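PDB 4PUX: uncharacterized protein from Acinetobacter baumannii, which is of unknown function but adopts a beta-barrel-like fold and belongs to the DUF3237 family, whose members are related to allene oxide cyclase-type barrels. Local coordinates for residues L91-Y96 against F120-Q125; M124-S129 against T139-S144. All coordinates share one frame; numbering follows the deposited sequence.

Interaction 1. Residues L91-Y96 against F120-Q125; sequences LQTKGY and FKITMQ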
loop_
_atom_site.group_PDB
_atom_site.type_symbol
_atom_site.label_atom_id
_atom_site.label_comp_id
_atom_site.label_asym_id
_atom_site.label_seq_id
_atom_site.Cartn_x
_atom_site.Cartn_y
_atom_site.Cartn_z
ATOM N N LEU A 91 -4.415 -9.715 3.686
ATOM C CA LEU A 91 -3.471 -8.611 3.782
ATOM C C LEU A 91 -4.186 -7.344 4.298
ATOM O O LEU A 91 -5.271 -6.967 3.778
ATOM C CB LEU A 91 -2.832 -8.365 2.376
ATOM C CG LEU A 91 -1.851 -7.182 2.256
ATOM C CD1 LEU A 91 -0.696 -7.307 3.206
ATOM C CD2 LEU A 91 -1.357 -7.045 0.801
ATOM N N GLN A 92 -3.507 -6.641 5.207
ATOM C CA GLN A 92 -3.869 -5.294 5.690
ATOM C C GLN A 92 -2.670 -4.369 5.435
ATOM O O GLN A 92 -1.547 -4.700 5.820
ATOM C CB GLN A 92 -4.195 -5.299 7.184
ATOM C CG GLN A 92 -5.415 -6.137 7.553
ATOM C CD GLN A 92 -5.483 -6.465 9.029
ATOM O OE1 GLN A 92 -4.982 -7.539 9.490
ATOM N NE2 GLN A 92 -5.939 -5.517 9.796
ATOM N N THR A 93 -2.910 -3.212 4.801
ATOM C CA THR A 93 -1.874 -2.193 4.673
ATOM C C THR A 93 -2.369 -0.884 5.323
ATOM O O THR A 93 -3.569 -0.578 5.363
ATOM C CB THR A 93 -1.431 -1.939 3.211
ATOM O OG1 THR A 93 -2.470 -1.249 2.504
ATOM C CG2 THR A 93 -1.116 -3.255 2.476
ATOM N N LYS A 94 -1.414 -0.127 5.819
ATOM C CA LYS A 94 -1.609 1.178 6.454
ATOM C C LYS A 94 -0.456 2.090 6.049
ATOM O O LYS A 94 0.663 1.631 5.834
ATOM C CB LYS A 94 -1.680 1.045 7.976
ATOM C CG LYS A 94 -2.965 0.307 8.484
ATOM C CD LYS A 94 -2.961 0.107 9.937
ATOM C CE LYS A 94 -4.282 -0.477 10.433
ATOM N NZ LYS A 94 -4.484 -1.908 10.000
ATOM N N GLY A 95 -0.720 3.380 5.957
ATOM C CA GLY A 95 0.350 4.314 5.670
ATOM C C GLY A 95 -0.143 5.668 5.194
ATOM O O GLY A 95 -1.262 6.068 5.526
ATOM N N TYR A 96 0.712 6.360 4.425
ATOM C CA TYR A 96 0.495 7.769 4.079
ATOM C C TYR A 96 0.845 8.038 2.635
ATOM O O TYR A 96 1.840 7.468 2.105
ATOM C CB TYR A 96 1.372 8.713 4.945
ATOM C CG TYR A 96 1.180 8.582 6.438
ATOM C CD1 TYR A 96 -0.048 8.915 7.030
ATOM C CD2 TYR A 96 2.213 8.123 7.264
ATOM C CE1 TYR A 96 -0.223 8.820 8.406
ATOM C CE2 TYR A 96 2.047 7.991 8.640
ATOM C CZ TYR A 96 0.838 8.361 9.215
ATOM O OH TYR A 96 0.647 8.244 10.583
ATOM N N PHE A 120 4.758 8.019 -0.684
ATOM C CA PHE A 120 3.669 7.012 -0.631
ATOM C C PHE A 120 4.318 5.723 -0.124
ATOM O O PHE A 120 4.878 4.937 -0.901
ATOM C CB PHE A 120 3.009 6.898 -2.007
ATOM C CG PHE A 120 1.775 6.010 -2.085
ATOM C CD1 PHE A 120 1.167 5.439 -0.956
ATOM C CD2 PHE A 120 1.160 5.843 -3.334
ATOM C CE1 PHE A 120 0.019 4.656 -1.098
ATOM C CE2 PHE A 120 0.036 5.049 -3.468
ATOM C CZ PHE A 120 -0.546 4.485 -2.344
ATOM N N LYS A 121 4.193 5.508 1.180
ATOM C CA LYS A 121 4.822 4.400 1.910
ATOM C C LYS A 121 3.784 3.723 2.794
ATOM O O LYS A 121 2.890 4.377 3.345
ATOM C CB LYS A 121 6.057 4.849 2.746
ATOM C CG LYS A 121 7.119 5.670 1.989
ATOM C CD LYS A 121 7.720 4.890 0.878
ATOM C CE LYS A 121 9.133 5.307 0.500
ATOM N NZ LYS A 121 9.128 6.335 -0.534
ATOM N N ILE A 122 3.910 2.395 2.915
ATOM C CA ILE A 122 2.990 1.595 3.700
ATOM C C ILE A 122 3.699 0.575 4.608
ATOM O O ILE A 122 4.844 0.165 4.340
ATOM C CB ILE A 122 1.980 0.829 2.784
ATOM C CG1 ILE A 122 2.711 -0.064 1.758
ATOM C CG2 ILE A 122 1.069 1.815 2.069
ATOM C CD1 ILE A 122 1.802 -1.030 0.999
ATOM N N THR A 123 2.965 0.135 5.633
ATOM C CA THR A 123 3.279 -1.077 6.424
ATOM C C THR A 123 2.284 -2.179 6.038
ATOM O O THR A 123 1.158 -1.874 5.574
ATOM C CB THR A 123 3.226 -0.824 7.942
ATOM O OG1 THR A 123 1.899 -0.447 8.330
ATOM C CG2 THR A 123 4.192 0.274 8.337
HETATM N N MSE A 124 2.695 -3.423 6.217
HETATM C CA MSE A 124 1.937 -4.574 5.753
HETATM C C MSE A 124 1.814 -5.622 6.878
HETATM O O MSE A 124 2.804 -5.951 7.511
HETATM C CB MSE A 124 2.654 -5.221 4.538
HETATM C CG MSE A 124 2.930 -4.261 3.400
HETATM SE SE MSE A 124 3.958 -5.048 1.960
HETATM C CE MSE A 124 2.679 -6.258 1.170
ATOM N N GLN A 125 0.618 -6.221 7.003
ATOM C CA GLN A 125 0.325 -7.279 7.976
ATOM C C GLN A 125 -0.372 -8.430 7.250
ATOM O O GLN A 125 -1.359 -8.197 6.504
ATOM C CB GLN A 125 -0.590 -6.743 9.072
ATOM C CG GLN A 125 -0.933 -7.738 10.131
ATOM C CD GLN A 125 -1.781 -7.136 11.229
ATOM O OE1 GLN A 125 -2.040 -5.913 11.279
ATOM N NE2 GLN A 125 -2.210 -7.970 12.113
HETATM O O HOH W 1 -0.273 -2.908 8.279
HETATM O O HOH W 2 -2.051 -3.416 9.955
#

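Interaction 2. Residues M124-S129 against T139-S144; sequences MQFETS and TVAVGS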
loop_
_atom_site.group_PDB
_atom_site.type_symbol
_atom_site.label_atom_id
_atom_site.label_comp_id
_atom_site.label_asym_id
_atom_site.label_seq_id
_atom_site.Cartn_x
_atom_site.Cartn_y
_atom_site.Cartn_z
HETATM N N MSE A 124 2.695 -3.423 6.217
HETATM C CA MSE A 124 1.937 -4.574 5.753
HETATM C C MSE A 124 1.814 -5.622 6.878
HETATM O O MSE A 124 2.804 -5.951 7.511
HETATM C CB MSE A 124 2.654 -5.221 4.538
HETATM C CG MSE A 124 2.930 -4.261 3.400
HETATM SE SE MSE A 124 3.958 -5.048 1.960
HETATM C CE MSE A 124 2.679 -6.258 1.170
ATOM N N GLN A 125 0.618 -6.221 7.003
ATOM C CA GLN A 125 0.325 -7.279 7.976
ATOM C C GLN A 125 -0.372 -8.430 7.250
ATOM O O GLN A 125 -1.359 -8.197 6.504
ATOM C CB GLN A 125 -0.590 -6.743 9.072
ATOM C CG GLN A 125 -0.933 -7.738 10.131
ATOM C CD GLN A 125 -1.781 -7.136 11.229
ATOM O OE1 GLN A 125 -2.040 -5.913 11.279
ATOM N NE2 GLN A 125 -2.210 -7.970 12.113
ATOM N N PHE A 126 0.142 -9.627 7.423
ATOM C CA PHE A 126 -0.350 -10.837 6.731
ATOM C C PHE A 126 -0.988 -11.843 7.676
ATOM O O PHE A 126 -0.518 -12.020 8.797
ATOM C CB PHE A 126 0.808 -11.533 6.047
ATOM C CG PHE A 126 1.625 -10.669 5.121
ATOM C CD1 PHE A 126 2.758 -9.984 5.593
ATOM C CD2 PHE A 126 1.315 -10.588 3.752
ATOM C CE1 PHE A 126 3.573 -9.245 4.695
ATOM C CE2 PHE A 126 2.108 -9.842 2.874
ATOM C CZ PHE A 126 3.227 -9.133 3.363
ATOM N N GLU A 127 -1.909 -12.673 7.149
ATOM C CA GLU A 127 -2.515 -13.795 7.889
ATOM C C GLU A 127 -2.752 -14.942 6.929
ATOM O O GLU A 127 -3.478 -14.770 5.954
ATOM C CB GLU A 127 -3.865 -13.502 8.528
ATOM C CG GLU A 127 -3.900 -12.787 9.767
ATOM C CD GLU A 127 -5.313 -12.806 10.433
ATOM O OE1 GLU A 127 -6.128 -13.814 10.309
ATOM O OE2 GLU A 127 -5.531 -11.850 11.182
ATOM N N THR A 128 -2.138 -16.080 7.222
ATOM C CA THR A 128 -2.339 -17.305 6.437
ATOM C C THR A 128 -2.178 -18.537 7.323
ATOM O O THR A 128 -1.451 -18.523 8.324
ATOM C CB THR A 128 -1.357 -17.335 5.227
ATOM O OG1 THR A 128 -1.624 -18.448 4.368
ATOM C CG2 THR A 128 0.126 -17.411 5.722
ATOM N N SER A 129 -2.823 -19.647 6.904
ATOM C CA SER A 129 -2.620 -20.933 7.572
ATOM C C SER A 129 -1.667 -21.863 6.785
ATOM O O SER A 129 -1.321 -22.933 7.291
ATOM C CB SER A 129 -3.958 -21.669 7.761
ATOM O OG SER A 129 -4.526 -22.061 6.526
ATOM N N THR A 139 6.425 -11.550 10.683
ATOM C CA THR A 139 7.502 -10.759 10.078
ATOM C C THR A 139 6.966 -9.361 9.734
ATOM O O THR A 139 5.866 -9.238 9.202
ATOM C CB THR A 139 8.009 -11.466 8.799
ATOM O OG1 THR A 139 8.432 -12.793 9.124
ATOM C CG2 THR A 139 9.167 -10.712 8.163
ATOM N N VAL A 140 7.703 -8.315 10.140
ATOM C CA VAL A 140 7.331 -6.949 9.814
ATOM C C VAL A 140 7.665 -6.686 8.326
ATOM O O VAL A 140 8.661 -7.190 7.808
ATOM C CB VAL A 140 8.023 -5.908 10.781
ATOM C CG1 VAL A 140 7.801 -4.490 10.352
ATOM C CG2 VAL A 140 7.545 -6.147 12.205
ATOM N N ALA A 141 6.814 -5.920 7.638
ATOM C CA ALA A 141 6.999 -5.636 6.213
ATOM C C ALA A 141 6.506 -4.249 5.838
ATOM O O ALA A 141 5.632 -3.695 6.498
ATOM C CB ALA A 141 6.272 -6.714 5.374
ATOM N N VAL A 142 7.116 -3.681 4.786
ATOM C CA VAL A 142 6.861 -2.337 4.315
ATOM C C VAL A 142 6.834 -2.288 2.785
ATOM O O VAL A 142 7.292 -3.196 2.111
ATOM C CB VAL A 142 7.918 -1.328 4.815
ATOM C CG1 VAL A 142 7.874 -1.249 6.341
ATOM C CG2 VAL A 142 9.316 -1.705 4.339
ATOM N N GLY A 143 6.224 -1.258 2.254
ATOM C CA GLY A 143 6.130 -1.032 0.819
ATOM C C GLY A 143 6.406 0.389 0.390
ATOM O O GLY A 143 6.127 1.336 1.126
ATOM N N SER A 144 6.949 0.532 -0.820
ATOM C CA SER A 144 7.153 1.823 -1.486
ATOM C C SER A 144 6.284 1.831 -2.724
ATOM O O SER A 144 6.437 0.959 -3.592
ATOM C CB SER A 144 8.608 1.998 -1.879
ATOM O OG SER A 144 8.822 3.220 -2.559
HETATM O O HOH W 3 4.558 -4.727 9.392
HETATM O O HOH W 4 3.649 -7.787 9.293
#

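Interaction 1. Residues L91-Y96 against F120-Q125
Two neighbouring antiparallel strands of the barrel wall, 91-96 and 120-125, pair through Gln-92 with Gln-125, Lys-94 with Thr-123 and Tyr-96 with Lys-121, each a hydrogen-bonded pair closed by two backbone bonds. At the central pair Thr-123 N donates to Lys-94 O (2.8 Å) and Lys-94 N to Thr-123 O (3.1 Å). The outward face is polar. The Gln-92 and Gln-125 side chains run side by side, pointing the same way, with their amide planes 30° apart and Gln-92 OE1 3.7 Å from Gln-125 CD. Bending at its last torsion (chi4 70°), the Lys-94 chain turns NZ to a water, 2.9 Å away, that in turn donates to Gln-125 OE1. Long flexible polar chains suit this solvent-facing surface. On the inward face Leu-91, Thr-93, Ile-122 and Met-124, a selenomethionine, are buried. Met-124 CE lies 4.1 Å from Leu-91 CD1, the two chains crossing at a slant, while Ile-122 CD1 comes within 4.0 Å of Thr-93 CG2. Gly-95 sits opposite Ile-122, CA to CA 4.3 Å, with backbone angles at which a CB would jam against the preceding carbonyl and strike Lys-121 O. Thr-93 is the polar member of the inner face, its OG1 hydrogen-bonded to Thr-77 OG1. Strand 73-83 flanks 91-96 on its other edge, strand 141-147 flanks 120-125, and Tyr-154 of strand 151-159 packs against both Leu-91 and Met-124.

Interaction 2. Residues M124-S129 against T139-S144
A small buried contact, part backbone and part apolar, joins Met-124 and Phe-126 to Ala-141 where strand 118-127 diverges from the start of strand 141-147. The short segments 124-127 and 141-144 run at 127° to each other, so the direct pairing is brief. Met-124 N gives a bent bond to Ala-141 O, 3.0 Å away, and reaches that oxygen from 45° above its carbonyl plane. Beyond this bond water fills in between the backbones. One molecule bridges Met-124 O and Ala-141 N, accepting from the latter at 3.1 Å; a second lies 2.7 Å from both Met-124 O and Thr-139 O. The two strands follow one another in the chain and are neighbours in the closed antiparallel sheet of the barrel; the loop between them is long, and the waters bridge the backbones where they spread apart. The apolar side rests on the Ala-141 methyl. Its CB abuts the edge of the Phe-126 ring, close to the ring plane, 3.8 Å from CE1, and lies 4.0 Å from Met-124 CB. With CG beside the backbone N (chi1 -54°), the Phe-126 ring is placed to meet that methyl edge-on. A residue as small as alanine suits a position faced by both an aromatic ring and the long selenoether chain of Met-124. Farther along, the selenium of Met-124 comes 3.8 Å from Val-142 O and passes near Gly-143, which adds no side-chain bulk there. Phe-126 also packs on Ile-89 and Leu-91 of strand 88-99, on Leu-15 of strand 12-21 and on Leu-136 from the connecting loop.

Overall arrangement
Strand 118-127 is common to both contacts: interaction 1 pairs it with strand 88-99, interaction 2 with strand 141-147, so together they span three successive strands of the barrel wall. Interaction 1 is regular and two-faced, exposed and polar outside but buried inside. Interaction 2 is smaller and mostly buried, with less than half the buried surface; splaying strands replace much of the direct pairing with water bridges. Met-124 and Gln-125 belong to both segment sets, but Gln-125 contributes only to interaction 1. Inside, Leu-91 CD1 packs 3.8 Å from Phe-126 CE2; in the backbone, Ile-122 O probably accepts a hydrogen bond from Gly-143 N, linking the two contacts.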